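Local coordinates for protein SSD1 (PDB 7AM1) that binds mRNA untranslated regions and acts in translational repression as a non-enzymatic member, or pseudonuclease, of the RNase II family, at residues V396-V399 with T400-I403; V499-I502 with A503-F506; D530-V533 with K534-N538; V548-E551 with I552-V556; M664-Y667 with A668-V671. One frame throughout, in Å; residues are numbered along the deposited sequence.

Contact 1: residues V396-V399 with T400-I403; sequences VVDV and TSHI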
loop_
_atom_site.group_PDB
_atom_site.type_symbol
_atom_site.label_atom_id
_atom_site.label_comp_id
_atom_site.label_asym_id
_atom_site.label_seq_id
_atom_site.Cartn_x
_atom_site.Cartn_y
_atom_site.Cartn_z
ATOM N N VAL A 396 -17.139 -8.014 18.364
ATOM C CA VAL A 396 -15.805 -8.430 17.951
ATOM C C VAL A 396 -15.356 -9.587 18.835
ATOM O O VAL A 396 -15.545 -9.554 20.057
ATOM C CB VAL A 396 -14.797 -7.265 18.044
ATOM C CG1 VAL A 396 -13.403 -7.743 17.655
ATOM C CG2 VAL A 396 -15.241 -6.099 17.173
ATOM N N VAL A 397 -14.766 -10.613 18.216
ATOM C CA VAL A 397 -14.233 -11.737 18.979
ATOM C C VAL A 397 -13.307 -11.224 20.074
ATOM O O VAL A 397 -12.416 -10.404 19.826
ATOM C CB VAL A 397 -13.506 -12.723 18.047
ATOM C CG1 VAL A 397 -12.798 -13.793 18.865
ATOM C CG2 VAL A 397 -14.485 -13.353 17.077
ATOM N N ASP A 398 -13.514 -11.718 21.295
ATOM C CA ASP A 398 -12.710 -11.319 22.454
ATOM C C ASP A 398 -11.489 -12.234 22.534
ATOM O O ASP A 398 -11.371 -13.109 23.394
ATOM C CB ASP A 398 -13.553 -11.366 23.724
ATOM C CG ASP A 398 -12.837 -10.784 24.941
ATOM O OD1 ASP A 398 -11.623 -10.492 24.861
ATOM O OD2 ASP A 398 -13.505 -10.609 25.984
ATOM N N VAL A 399 -10.569 -12.008 21.590
ATOM C CA VAL A 399 -9.424 -12.896 21.422
ATOM C C VAL A 399 -8.614 -12.976 22.708
ATOM O O VAL A 399 -8.204 -14.064 23.130
ATOM C CB VAL A 399 -8.545 -12.431 20.244
ATOM C CG1 VAL A 399 -7.357 -13.361 20.071
ATOM C CG2 VAL A 399 -9.344 -12.368 18.960
ATOM N N THR A 400 -8.363 -11.829 23.351
ATOM C CA THR A 400 -7.439 -11.806 24.480
ATOM C C THR A 400 -7.999 -12.515 25.707
ATOM O O THR A 400 -7.225 -12.886 26.594
ATOM C CB THR A 400 -7.045 -10.369 24.846
ATOM O OG1 THR A 400 -8.187 -9.635 25.296
ATOM C CG2 THR A 400 -6.420 -9.654 23.646
ATOM N N SER A 401 -9.315 -12.715 25.782
ATOM C CA SER A 401 -9.864 -13.549 26.843
ATOM C C SER A 401 -9.454 -15.010 26.697
ATOM O O SER A 401 -9.707 -15.797 27.614
ATOM C CB SER A 401 -11.390 -13.437 26.874
ATOM O OG SER A 401 -11.978 -14.103 25.771
ATOM N N HIS A 402 -8.845 -15.388 25.572
ATOM C CA HIS A 402 -8.349 -16.742 25.362
ATOM C C HIS A 402 -6.829 -16.821 25.401
ATOM O O HIS A 402 -6.268 -17.876 25.087
ATOM C CB HIS A 402 -8.848 -17.293 24.026
ATOM C CG HIS A 402 -10.335 -17.416 23.937
ATOM N ND1 HIS A 402 -11.140 -16.401 23.464
ATOM C CD2 HIS A 402 -11.164 -18.437 24.255
ATOM C CE1 HIS A 402 -12.401 -16.793 23.494
ATOM N NE2 HIS A 402 -12.444 -18.025 23.972
ATOM N N ILE A 403 -6.152 -15.734 25.764
ATOM C CA ILE A 403 -4.694 -15.679 25.733
ATOM C C ILE A 403 -4.219 -15.029 27.025
ATOM O O ILE A 403 -4.606 -13.897 27.332
ATOM C CB ILE A 403 -4.167 -14.898 24.513
ATOM C CG1 ILE A 403 -4.602 -15.602 23.218
ATOM C CG2 ILE A 403 -2.652 -14.740 24.602
ATOM C CD1 ILE A 403 -4.229 -14.878 21.924
HETATM O O HOH W 1 -9.922 -9.303 23.251
#

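Contact 2: residues V499-I502 with A503-F506; sequences VQEI and ARSF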
loop_
_atom_site.group_PDB
_atom_site.type_symbol
_atom_site.label_atom_id
_atom_site.label_comp_id
_atom_site.label_asym_id
_atom_site.label_seq_id
_atom_site.Cartn_x
_atom_site.Cartn_y
_atom_site.Cartn_z
ATOM N N VAL A 499 -29.203 -1.825 7.787
ATOM C CA VAL A 499 -27.782 -1.763 8.111
ATOM C C VAL A 499 -27.067 -0.813 7.163
ATOM O O VAL A 499 -26.231 -0.003 7.586
ATOM C CB VAL A 499 -27.157 -3.170 8.064
ATOM C CG1 VAL A 499 -25.658 -3.084 8.265
ATOM C CG2 VAL A 499 -27.778 -4.069 9.115
ATOM N N GLN A 500 -27.388 -0.886 5.869
ATOM C CA GLN A 500 -26.759 0.006 4.903
ATOM C C GLN A 500 -27.077 1.461 5.221
ATOM O O GLN A 500 -26.188 2.317 5.215
ATOM C CB GLN A 500 -27.208 -0.343 3.483
ATOM C CG GLN A 500 -26.806 0.696 2.442
ATOM C CD GLN A 500 -27.104 0.264 1.019
ATOM O OE1 GLN A 500 -27.523 -0.867 0.771
ATOM N NE2 GLN A 500 -26.883 1.168 0.073
ATOM N N GLU A 501 -28.342 1.762 5.522
ATOM C CA GLU A 501 -28.698 3.148 5.800
ATOM C C GLU A 501 -28.032 3.635 7.079
ATOM O O GLU A 501 -27.676 4.815 7.177
ATOM C CB GLU A 501 -30.215 3.307 5.881
ATOM C CG GLU A 501 -30.657 4.719 6.248
ATOM C CD GLU A 501 -30.072 5.784 5.333
ATOM O OE1 GLU A 501 -29.847 6.918 5.811
ATOM O OE2 GLU A 501 -29.820 5.487 4.145
ATOM N N ILE A 502 -27.851 2.754 8.063
ATOM C CA ILE A 502 -27.107 3.132 9.261
ATOM C C ILE A 502 -25.651 3.415 8.911
ATOM O O ILE A 502 -25.089 4.443 9.305
ATOM C CB ILE A 502 -27.225 2.037 10.337
ATOM C CG1 ILE A 502 -28.660 1.955 10.855
ATOM C CG2 ILE A 502 -26.257 2.313 11.486
ATOM C CD1 ILE A 502 -28.927 0.727 11.695
ATOM N N ALA A 503 -25.022 2.516 8.152
ATOM C CA ALA A 503 -23.656 2.765 7.709
ATOM C C ALA A 503 -23.564 4.080 6.946
ATOM O O ALA A 503 -22.617 4.850 7.136
ATOM C CB ALA A 503 -23.160 1.609 6.842
ATOM N N ARG A 504 -24.541 4.351 6.073
ATOM C CA ARG A 504 -24.526 5.591 5.303
ATOM C C ARG A 504 -24.609 6.809 6.214
ATOM O O ARG A 504 -23.956 7.829 5.958
ATOM C CB ARG A 504 -25.685 5.610 4.301
ATOM C CG ARG A 504 -25.571 6.699 3.232
ATOM C CD ARG A 504 -26.935 7.112 2.673
ATOM N NE ARG A 504 -27.754 7.744 3.706
ATOM C CZ ARG A 504 -27.644 9.017 4.088
ATOM N NH1 ARG A 504 -26.756 9.820 3.512
ATOM N NH2 ARG A 504 -28.429 9.489 5.049
ATOM N N SER A 505 -25.422 6.735 7.275
ATOM C CA SER A 505 -25.547 7.870 8.183
ATOM C C SER A 505 -24.269 8.081 8.991
ATOM O O SER A 505 -23.892 9.225 9.266
ATOM C CB SER A 505 -26.751 7.692 9.114
ATOM O OG SER A 505 -26.454 6.813 10.183
ATOM N N PHE A 506 -23.600 6.995 9.404
ATOM C CA PHE A 506 -22.282 7.137 10.017
ATOM C C PHE A 506 -21.322 7.820 9.053
ATOM O O PHE A 506 -20.588 8.743 9.420
ATOM C CB PHE A 506 -21.697 5.775 10.407
ATOM C CG PHE A 506 -22.391 5.095 11.552
ATOM C CD1 PHE A 506 -23.369 5.733 12.288
ATOM C CD2 PHE A 506 -22.017 3.811 11.915
ATOM C CE1 PHE A 506 -23.984 5.088 13.346
ATOM C CE2 PHE A 506 -22.624 3.164 12.964
ATOM C CZ PHE A 506 -23.607 3.805 13.688
#

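Contact 3: residues D530-V533 with K534-N538; sequences DEKV and KVDLN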
loop_
_atom_site.group_PDB
_atom_site.type_symbol
_atom_site.label_atom_id
_atom_site.label_comp_id
_atom_site.label_asym_id
_atom_site.label_seq_id
_atom_site.Cartn_x
_atom_site.Cartn_y
_atom_site.Cartn_z
ATOM N N ASP A 530 -5.232 0.473 6.449
ATOM C CA ASP A 530 -5.378 -0.956 6.676
ATOM C C ASP A 530 -5.145 -1.682 5.361
ATOM O O ASP A 530 -5.071 -1.070 4.294
ATOM C CB ASP A 530 -6.771 -1.247 7.253
ATOM C CG ASP A 530 -6.837 -2.534 8.045
ATOM O OD1 ASP A 530 -5.786 -3.149 8.312
ATOM O OD2 ASP A 530 -7.972 -2.933 8.397
ATOM N N GLU A 531 -5.013 -3.001 5.450
ATOM C CA GLU A 531 -4.869 -3.842 4.272
ATOM C C GLU A 531 -6.148 -4.630 4.023
ATOM O O GLU A 531 -6.925 -4.904 4.942
ATOM C CB GLU A 531 -3.700 -4.819 4.427
ATOM C CG GLU A 531 -2.368 -4.162 4.764
ATOM C CD GLU A 531 -2.202 -3.884 6.243
ATOM O OE1 GLU A 531 -2.053 -2.697 6.607
ATOM O OE2 GLU A 531 -2.228 -4.849 7.045
ATOM N N LYS A 532 -6.330 -5.036 2.769
ATOM C CA LYS A 532 -7.443 -5.901 2.416
ATOM C C LYS A 532 -7.226 -7.286 3.011
ATOM O O LYS A 532 -6.092 -7.754 3.154
ATOM C CB LYS A 532 -7.583 -6.028 0.899
ATOM C CG LYS A 532 -8.065 -4.784 0.182
ATOM C CD LYS A 532 -8.307 -5.091 -1.294
ATOM C CE LYS A 532 -8.915 -3.907 -2.018
ATOM N NZ LYS A 532 -9.031 -4.173 -3.476
ATOM N N VAL A 533 -8.332 -7.934 3.368
ATOM C CA VAL A 533 -8.328 -9.324 3.811
ATOM C C VAL A 533 -8.572 -10.193 2.584
ATOM O O VAL A 533 -7.759 -11.060 2.249
ATOM C CB VAL A 533 -9.387 -9.570 4.901
ATOM C CG1 VAL A 533 -9.503 -11.056 5.219
ATOM C CG2 VAL A 533 -9.050 -8.773 6.154
ATOM N N LYS A 534 -9.693 -9.967 1.903
ATOM C CA LYS A 534 -9.910 -10.541 0.579
ATOM C C LYS A 534 -9.220 -9.627 -0.422
ATOM O O LYS A 534 -9.619 -8.471 -0.590
ATOM C CB LYS A 534 -11.398 -10.676 0.272
ATOM C CG LYS A 534 -11.705 -11.620 -0.894
ATOM C CD LYS A 534 -11.508 -10.984 -2.257
ATOM C CE LYS A 534 -11.515 -12.042 -3.369
ATOM N NZ LYS A 534 -10.186 -12.706 -3.546
ATOM N N VAL A 535 -8.183 -10.121 -1.074
ATOM C CA VAL A 535 -7.371 -9.280 -1.943
ATOM C C VAL A 535 -7.889 -9.366 -3.371
ATOM O O VAL A 535 -8.268 -10.438 -3.854
ATOM C CB VAL A 535 -5.886 -9.680 -1.864
ATOM C CG1 VAL A 535 -5.026 -8.619 -2.517
ATOM C CG2 VAL A 535 -5.456 -9.884 -0.413
ATOM N N ASP A 536 -7.887 -8.227 -4.052
ATOM C CA ASP A 536 -8.263 -8.148 -5.452
ATOM C C ASP A 536 -7.033 -7.866 -6.302
ATOM O O ASP A 536 -6.055 -7.276 -5.834
ATOM C CB ASP A 536 -9.298 -7.048 -5.691
ATOM C CG ASP A 536 -10.451 -7.117 -4.722
ATOM O OD1 ASP A 536 -11.145 -8.152 -4.703
ATOM O OD2 ASP A 536 -10.651 -6.143 -3.970
ATOM N N LEU A 537 -7.089 -8.312 -7.557
ATOM C CA LEU A 537 -6.035 -7.985 -8.508
ATOM C C LEU A 537 -5.964 -6.485 -8.762
ATOM O O LEU A 537 -4.908 -5.979 -9.151
ATOM C CB LEU A 537 -6.270 -8.746 -9.809
ATOM C CG LEU A 537 -5.059 -9.221 -10.608
ATOM C CD1 LEU A 537 -4.125 -10.088 -9.764
ATOM C CD2 LEU A 537 -5.556 -9.976 -11.852
ATOM N N ASN A 538 -7.056 -5.764 -8.540
ATOM C CA ASN A 538 -7.100 -4.318 -8.728
ATOM C C ASN A 538 -7.247 -3.656 -7.365
ATOM O O ASN A 538 -8.267 -3.834 -6.690
ATOM C CB ASN A 538 -8.252 -3.929 -9.653
ATOM C CG ASN A 538 -8.192 -2.478 -10.081
ATOM O OD1 ASN A 538 -7.514 -1.662 -9.458
ATOM N ND2 ASN A 538 -8.898 -2.151 -11.157
HETATM O O HOH W 2 -6.463 -5.301 -4.045
#

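Contact 4: residues V548-E551 with I552-V556; sequences VINE and IKRKV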
loop_
_atom_site.group_PDB
_atom_site.type_symbol
_atom_site.label_atom_id
_atom_site.label_comp_id
_atom_site.label_asym_id
_atom_site.label_seq_id
_atom_site.Cartn_x
_atom_site.Cartn_y
_atom_site.Cartn_z
ATOM N N VAL A 548 -20.080 -0.766 3.507
ATOM C CA VAL A 548 -21.070 -0.731 4.583
ATOM C C VAL A 548 -20.448 -1.206 5.890
ATOM O O VAL A 548 -20.499 -0.514 6.914
ATOM C CB VAL A 548 -22.300 -1.581 4.209
ATOM C CG1 VAL A 548 -23.166 -1.839 5.438
ATOM C CG2 VAL A 548 -23.118 -0.894 3.140
ATOM N N ILE A 549 -19.855 -2.401 5.873
ATOM C CA ILE A 549 -19.250 -2.940 7.083
ATOM C C ILE A 549 -18.048 -2.101 7.497
ATOM O O ILE A 549 -17.791 -1.932 8.694
ATOM C CB ILE A 549 -18.860 -4.417 6.874
ATOM C CG1 ILE A 549 -20.092 -5.263 6.517
ATOM C CG2 ILE A 549 -18.124 -4.960 8.095
ATOM C CD1 ILE A 549 -21.229 -5.238 7.543
ATOM N N ASN A 550 -17.298 -1.560 6.528
ATOM C CA ASN A 550 -16.102 -0.782 6.853
ATOM C C ASN A 550 -16.465 0.524 7.555
ATOM O O ASN A 550 -15.765 0.951 8.483
ATOM C CB ASN A 550 -15.285 -0.498 5.584
ATOM C CG ASN A 550 -13.844 -0.047 5.888
ATOM O OD1 ASN A 550 -13.201 -0.543 6.819
ATOM N ND2 ASN A 550 -13.336 0.894 5.092
ATOM N N GLU A 551 -17.545 1.185 7.131
ATOM C CA GLU A 551 -17.909 2.434 7.792
ATOM C C GLU A 551 -18.477 2.176 9.182
ATOM O O GLU A 551 -18.327 3.015 10.078
ATOM C CB GLU A 551 -18.897 3.228 6.941
ATOM C CG GLU A 551 -18.246 3.942 5.756
ATOM C CD GLU A 551 -17.265 5.030 6.182
ATOM O OE1 GLU A 551 -17.511 5.692 7.216
ATOM O OE2 GLU A 551 -16.239 5.217 5.485
ATOM N N ILE A 552 -19.113 1.024 9.390
ATOM C CA ILE A 552 -19.539 0.664 10.738
ATOM C C ILE A 552 -18.327 0.394 11.621
ATOM O O ILE A 552 -18.278 0.836 12.773
ATOM C CB ILE A 552 -20.506 -0.536 10.695
ATOM C CG1 ILE A 552 -21.864 -0.091 10.139
ATOM C CG2 ILE A 552 -20.674 -1.149 12.087
ATOM C CD1 ILE A 552 -22.785 -1.237 9.772
ATOM N N LYS A 553 -17.325 -0.315 11.095
ATOM C CA LYS A 553 -16.118 -0.595 11.869
ATOM C C LYS A 553 -15.338 0.680 12.168
ATOM O O LYS A 553 -14.718 0.796 13.233
ATOM C CB LYS A 553 -15.235 -1.592 11.121
ATOM C CG LYS A 553 -15.742 -3.025 11.168
ATOM C CD LYS A 553 -14.945 -3.945 10.256
ATOM C CE LYS A 553 -15.397 -5.389 10.398
ATOM N NZ LYS A 553 -14.630 -6.308 9.508
ATOM N N ARG A 554 -15.331 1.637 11.234
ATOM C CA ARG A 554 -14.648 2.903 11.483
ATOM C C ARG A 554 -15.303 3.649 12.636
ATOM O O ARG A 554 -14.620 4.244 13.478
ATOM C CB ARG A 554 -14.651 3.763 10.220
ATOM C CG ARG A 554 -13.651 3.300 9.152
ATOM C CD ARG A 554 -13.843 4.034 7.837
ATOM N NE ARG A 554 -12.801 3.677 6.877
ATOM C CZ ARG A 554 -12.637 4.252 5.692
ATOM N NH1 ARG A 554 -13.452 5.225 5.306
ATOM N NH2 ARG A 554 -11.651 3.854 4.896
ATOM N N LYS A 555 -16.632 3.609 12.699
ATOM C CA LYS A 555 -17.333 4.210 13.824
ATOM C C LYS A 555 -17.007 3.473 15.117
ATOM O O LYS A 555 -16.731 4.099 16.148
ATOM C CB LYS A 555 -18.839 4.205 13.557
ATOM C CG LYS A 555 -19.682 4.790 14.688
ATOM C CD LYS A 555 -19.405 6.273 14.886
ATOM C CE LYS A 555 -19.964 6.763 16.201
ATOM N NZ LYS A 555 -19.892 8.244 16.320
ATOM N N VAL A 556 -17.038 2.138 15.086
ATOM C CA VAL A 556 -16.716 1.360 16.279
ATOM C C VAL A 556 -15.315 1.702 16.772
ATOM O O VAL A 556 -15.107 1.983 17.957
ATOM C CB VAL A 556 -16.859 -0.146 15.992
ATOM C CG1 VAL A 556 -16.309 -0.962 17.149
ATOM C CG2 VAL A 556 -18.319 -0.501 15.711
HETATM O O HOH W 3 -11.297 1.355 7.606
#

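Contact 5: residues M664-Y667 with A668-V671; sequences MRRY and ADHV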
loop_
_atom_site.group_PDB
_atom_site.type_symbol
_atom_site.label_atom_id
_atom_site.label_comp_id
_atom_site.label_asym_id
_atom_site.label_seq_id
_atom_site.Cartn_x
_atom_site.Cartn_y
_atom_site.Cartn_z
ATOM N N MET A 664 -8.064 -10.795 15.104
ATOM C CA MET A 664 -7.574 -12.043 14.534
ATOM C C MET A 664 -6.444 -11.833 13.533
ATOM O O MET A 664 -5.787 -12.812 13.161
ATOM C CB MET A 664 -8.711 -12.809 13.855
ATOM C CG MET A 664 -9.848 -13.200 14.790
ATOM S SD MET A 664 -9.326 -14.328 16.099
ATOM C CE MET A 664 -9.329 -15.893 15.236
ATOM N N ARG A 665 -6.199 -10.595 13.086
ATOM C CA ARG A 665 -5.143 -10.329 12.117
ATOM C C ARG A 665 -4.228 -9.169 12.480
ATOM O O ARG A 665 -3.215 -8.980 11.795
ATOM C CB ARG A 665 -5.741 -10.063 10.723
ATOM C CG ARG A 665 -6.870 -9.031 10.678
ATOM C CD ARG A 665 -7.346 -8.824 9.246
ATOM N NE ARG A 665 -8.315 -7.744 9.107
ATOM C CZ ARG A 665 -7.996 -6.463 8.939
ATOM N NH1 ARG A 665 -6.724 -6.078 8.911
ATOM N NH2 ARG A 665 -8.960 -5.557 8.812
ATOM N N ARG A 666 -4.532 -8.403 13.527
ATOM C CA ARG A 666 -3.704 -7.287 13.968
ATOM C C ARG A 666 -3.394 -7.437 15.451
ATOM O O ARG A 666 -4.311 -7.555 16.272
ATOM C CB ARG A 666 -4.404 -5.948 13.724
ATOM C CG ARG A 666 -4.857 -5.722 12.299
ATOM C CD ARG A 666 -5.310 -4.273 12.105
ATOM N NE ARG A 666 -6.433 -3.929 12.982
ATOM C CZ ARG A 666 -7.568 -3.351 12.585
ATOM N NH1 ARG A 666 -7.756 -3.032 11.310
ATOM N NH2 ARG A 666 -8.522 -3.088 13.471
ATOM N N TYR A 667 -2.106 -7.418 15.801
ATOM C CA TYR A 667 -1.752 -7.528 17.209
ATOM C C TYR A 667 -2.013 -6.236 17.975
ATOM O O TYR A 667 -2.257 -6.282 19.183
ATOM C CB TYR A 667 -0.283 -7.915 17.390
ATOM C CG TYR A 667 0.035 -8.206 18.835
ATOM C CD1 TYR A 667 -0.217 -9.458 19.379
ATOM C CD2 TYR A 667 0.538 -7.217 19.670
ATOM C CE1 TYR A 667 0.047 -9.725 20.707
ATOM C CE2 TYR A 667 0.805 -7.474 21.000
ATOM C CZ TYR A 667 0.557 -8.728 21.513
ATOM O OH TYR A 667 0.824 -8.984 22.836
ATOM N N ALA A 668 -1.955 -5.078 17.310
ATOM C CA ALA A 668 -2.258 -3.829 18.002
ATOM C C ALA A 668 -3.621 -3.905 18.679
ATOM O O ALA A 668 -3.801 -3.406 19.797
ATOM C CB ALA A 668 -2.214 -2.657 17.022
ATOM N N ASP A 669 -4.590 -4.546 18.017
ATOM C CA ASP A 669 -5.921 -4.696 18.589
ATOM C C ASP A 669 -5.888 -5.467 19.901
ATOM O O ASP A 669 -6.726 -5.229 20.779
ATOM C CB ASP A 669 -6.844 -5.391 17.584
ATOM C CG ASP A 669 -7.082 -4.556 16.335
ATOM O OD1 ASP A 669 -6.086 -4.083 15.750
ATOM O OD2 ASP A 669 -8.252 -4.383 15.927
ATOM N N HIS A 670 -4.943 -6.401 20.055
ATOM C CA HIS A 670 -4.815 -7.112 21.322
ATOM C C HIS A 670 -4.515 -6.141 22.452
ATOM O O HIS A 670 -5.138 -6.198 23.517
ATOM C CB HIS A 670 -3.721 -8.177 21.239
ATOM C CG HIS A 670 -4.080 -9.345 20.377
ATOM N ND1 HIS A 670 -3.796 -10.646 20.735
ATOM C CD2 HIS A 670 -4.702 -9.411 19.176
ATOM C CE1 HIS A 670 -4.227 -11.462 19.790
ATOM N NE2 HIS A 670 -4.780 -10.739 18.833
ATOM N N VAL A 671 -3.551 -5.244 22.238
ATOM C CA VAL A 671 -3.236 -4.232 23.241
ATOM C C VAL A 671 -4.462 -3.375 23.523
ATOM O O VAL A 671 -4.807 -3.108 24.680
ATOM C CB VAL A 671 -2.044 -3.373 22.779
ATOM C CG1 VAL A 671 -1.700 -2.339 23.834
ATOM C CG2 VAL A 671 -0.832 -4.250 22.464
#

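Contact 1: residues V396-V399 with T400-I403
S401 bends back over D398, and its OG donates to D398 O at 2.6 Å, reaching the oxygen within the carbonyl plane. A chi1 of 72° makes this possible, since it tucks OG between the serine's own backbone N and carbonyl carbon, and serine is short enough to close so small a loop. The same oxygen draws two weak donors, S401 N and the ring nitrogen H402 ND1, the latter 3.3 Å from D398 O. H402 N then bonds to V399 O at 2.9 Å. These bonds belong to the place where strand 389-397 of the RNB domain ends: D398 is the centre of an inverse gamma turn, and a short 3-10 segment carries the chain on toward helix 408-416. The tight side is apolar. V399 CG1 lies 3.9 Å from I403 CD1, the two branched side chains running side by side, with H670 packing on V399; beta-branched valine and isoleucine fill this buried side without needing polar partners. A water accepts from T400 N at 3.0 Å and donates to D398 OD1, whose exact place is less sure. The aspartate's carboxylate forms salt bridges with K677 and R355, and K677 also bonds to T400 OG1. On the looser side S401 and H402 remain partly exposed; there the imidazole turns an edge toward V399 O, its ND1 bond is weak, and L438 and L347 touch the side chain.

Contact 2: residues V499-I502 with A503-F506
Helix 495-510 of the RNB domain pairs E501 with R504 on its partly exposed side and I502 with F506 on its buried side. The guanidinium takes the carboxylate side-on: R504 NE is 3.1 Å from E501 OE2, while R504 NH2 is 3.0 Å from E501 OE1, on the syn lone pair. NE also donates to OE1, so that oxygen accepts twice. The two flat groups are nearly coplanar, 28° apart, which lets one edge of the guanidinium present both nitrogens. Glutamate and arginine meet over just three residues because each chain is kinked, the glutamate at chi2 (54°) and the arginine at chi3. R504 NH1 is left to the carbonyl oxygens of A516 and P514, which ties the pair to the loop that follows. On the inner side I502 CG2, anti to the backbone N, sits over the face of the F506 ring, 4.1 Å from its centroid, a CH-pi contact suited to a branched aliphatic one turn before a phenyl group. Y453 meets this ring edge-to-face. I502 O accepts the helical bond from F506 N and a second from S505 OG, at 2.9 Å, which gives the serine hydroxyl a partner within the helix. With three hydrogen bonds inside one salt bridge, the carboxylate and guanidinium restrict each other's rotation, and the opposite charges are likely to offset each other in part.

Contact 3: residues D530-V533 with K534-N538
K532 NZ meets D536 OD2 at 2.6 Å, a short salt bridge made on the anti lone pair of the oxygen, away from the other carboxylate oxygen. The ammonium group has further partners: a water accepts from K532 NZ at 2.9 Å and donates to D536 O at 2.7 Å, while D541 O takes another bond. Lysine suits the place because its chain runs extended beyond CG, long enough to span the bend, and K532 and D536 cross at about a right angle. Along the way K532 CB passes 3.5 Å from K534 O, and K532 CD rests 3.7 Å from D536 OD2. A methionine in its place would probably leave the D536 carboxylate without its mate and the bridging water without the donor that ties it to this bend. Around this core, K534 folds its bent chain back so that its NZ bonds to V535 O at 3.0 Å. Farther out, V533 and V535 set their methyl groups against F421, as apolar residues in a buried loop should. Before the bend D530 and E531 are both anchored by salt bridges to K703, E531 also to R633, and K532 O accepts from Q710 of helix 689-725. The whole is an irregular loop, without regular helix or strand, that joins helix 523-529 to helix 544-568 in the RNB domain and is braced by side-chain and water bonds.

Contact 4: residues V548-E551 with I552-V556
R554 reaches back one turn to N550 and E551, and nearly every polar atom of the trio has a partner. R554 NH1 lies 2.8 Å from E551 OE2, a salt bridge whose hydrogen bond is weak because the N-H is poorly aimed (123°); the carboxylate and guanidinium planes stand almost perpendicular. The same OE2 also pairs with R510 NH1, so two arginines gather round one carboxylate. A water closes the other flank, accepting from R554 NE at 2.9 Å in the guanidinium plane and donating to N550 OD1 at 2.8 Å. N550 ND2 lies over one face of the guanidinium, 3.3 Å from R554 NE, but both are donors and no bond joins them. ND2 instead donates to E526 OE1, which also takes a salt bridge from R554 NH2; E526 OE1 thus holds both the amide and the guanidinium. An extended chain from CG to NE is what carries the guanidinium to E551, the water and E526. On the adjoining side K553 lays its aliphatic part against I549, K553 CE being 3.6 Å from I549 CG2, so the lysine's methylenes pack on the isoleucine. The backbone N-H groups of I552 through K555 donate to the carbonyl oxygens four residues earlier. Helix 544-568 rests its apolar side, V548, I549 and I552, against helix 495-510, strand 378-384 and helix 480-488.

Contact 5: residues M664-Y667 with A668-V671
R666 and D669 form a buried, two-pronged salt bridge at the start of helix 668-681. From CB outward the arginine follows the carboxylate: R666 CB lies 3.2 Å from D669 OD1, and CG and CD stay near the same oxygen. A bend at chi3 (-60°) then turns the head, so that R666 NE donates to D669 OD1 at 2.8 Å and nearly straight (165°). At the tip R666 NH2 meets D669 OD2, also at 2.8 Å and on its syn lone pair, while NH1 turns to D530. A leucine here would probably leave the buried D669 carboxylate without its charge partner and D530 with one arginine fewer. Y667 offers its ring face to H670 CB, which sits 4.2 Å from the ring centroid in a CH-pi contact, and V671 CG2 lies 3.9 Å from Y667 CE2. The tyrosine hydroxyl bonds to D410, and H670 NE2 to P663 O. This segment carries the paired arginines and tyrosine of the RNase II family signature. Around it, helix 408-416 packs on Y667, helix 689-725 touches R666, A668 and V671, and strand 635-638 lies against R666 and A668.

All five contacts lie in the RNB domain of this non-enzymatic RNase II relative, and three pairs of them touch. Contacts 1 and 5 meet through V399 CG2 and M664 SD, 3.5 Å apart, so the end of strand 389-397 rests on the chain leading into helix 668-681. Contacts 3 and 5 are joined by salt bridges from D530, whose OD2 takes R665 NH2 at 2.8 Å and R666 NH1 at 2.9 Å. Contacts 2 and 4 pack helix to helix, A503 CB lying 3.4 Å from V548 O. Contact 4 stands in the middle: its nearest atoms are about 5 Å from contact 1 and about 6 Å from contacts 3 and 5.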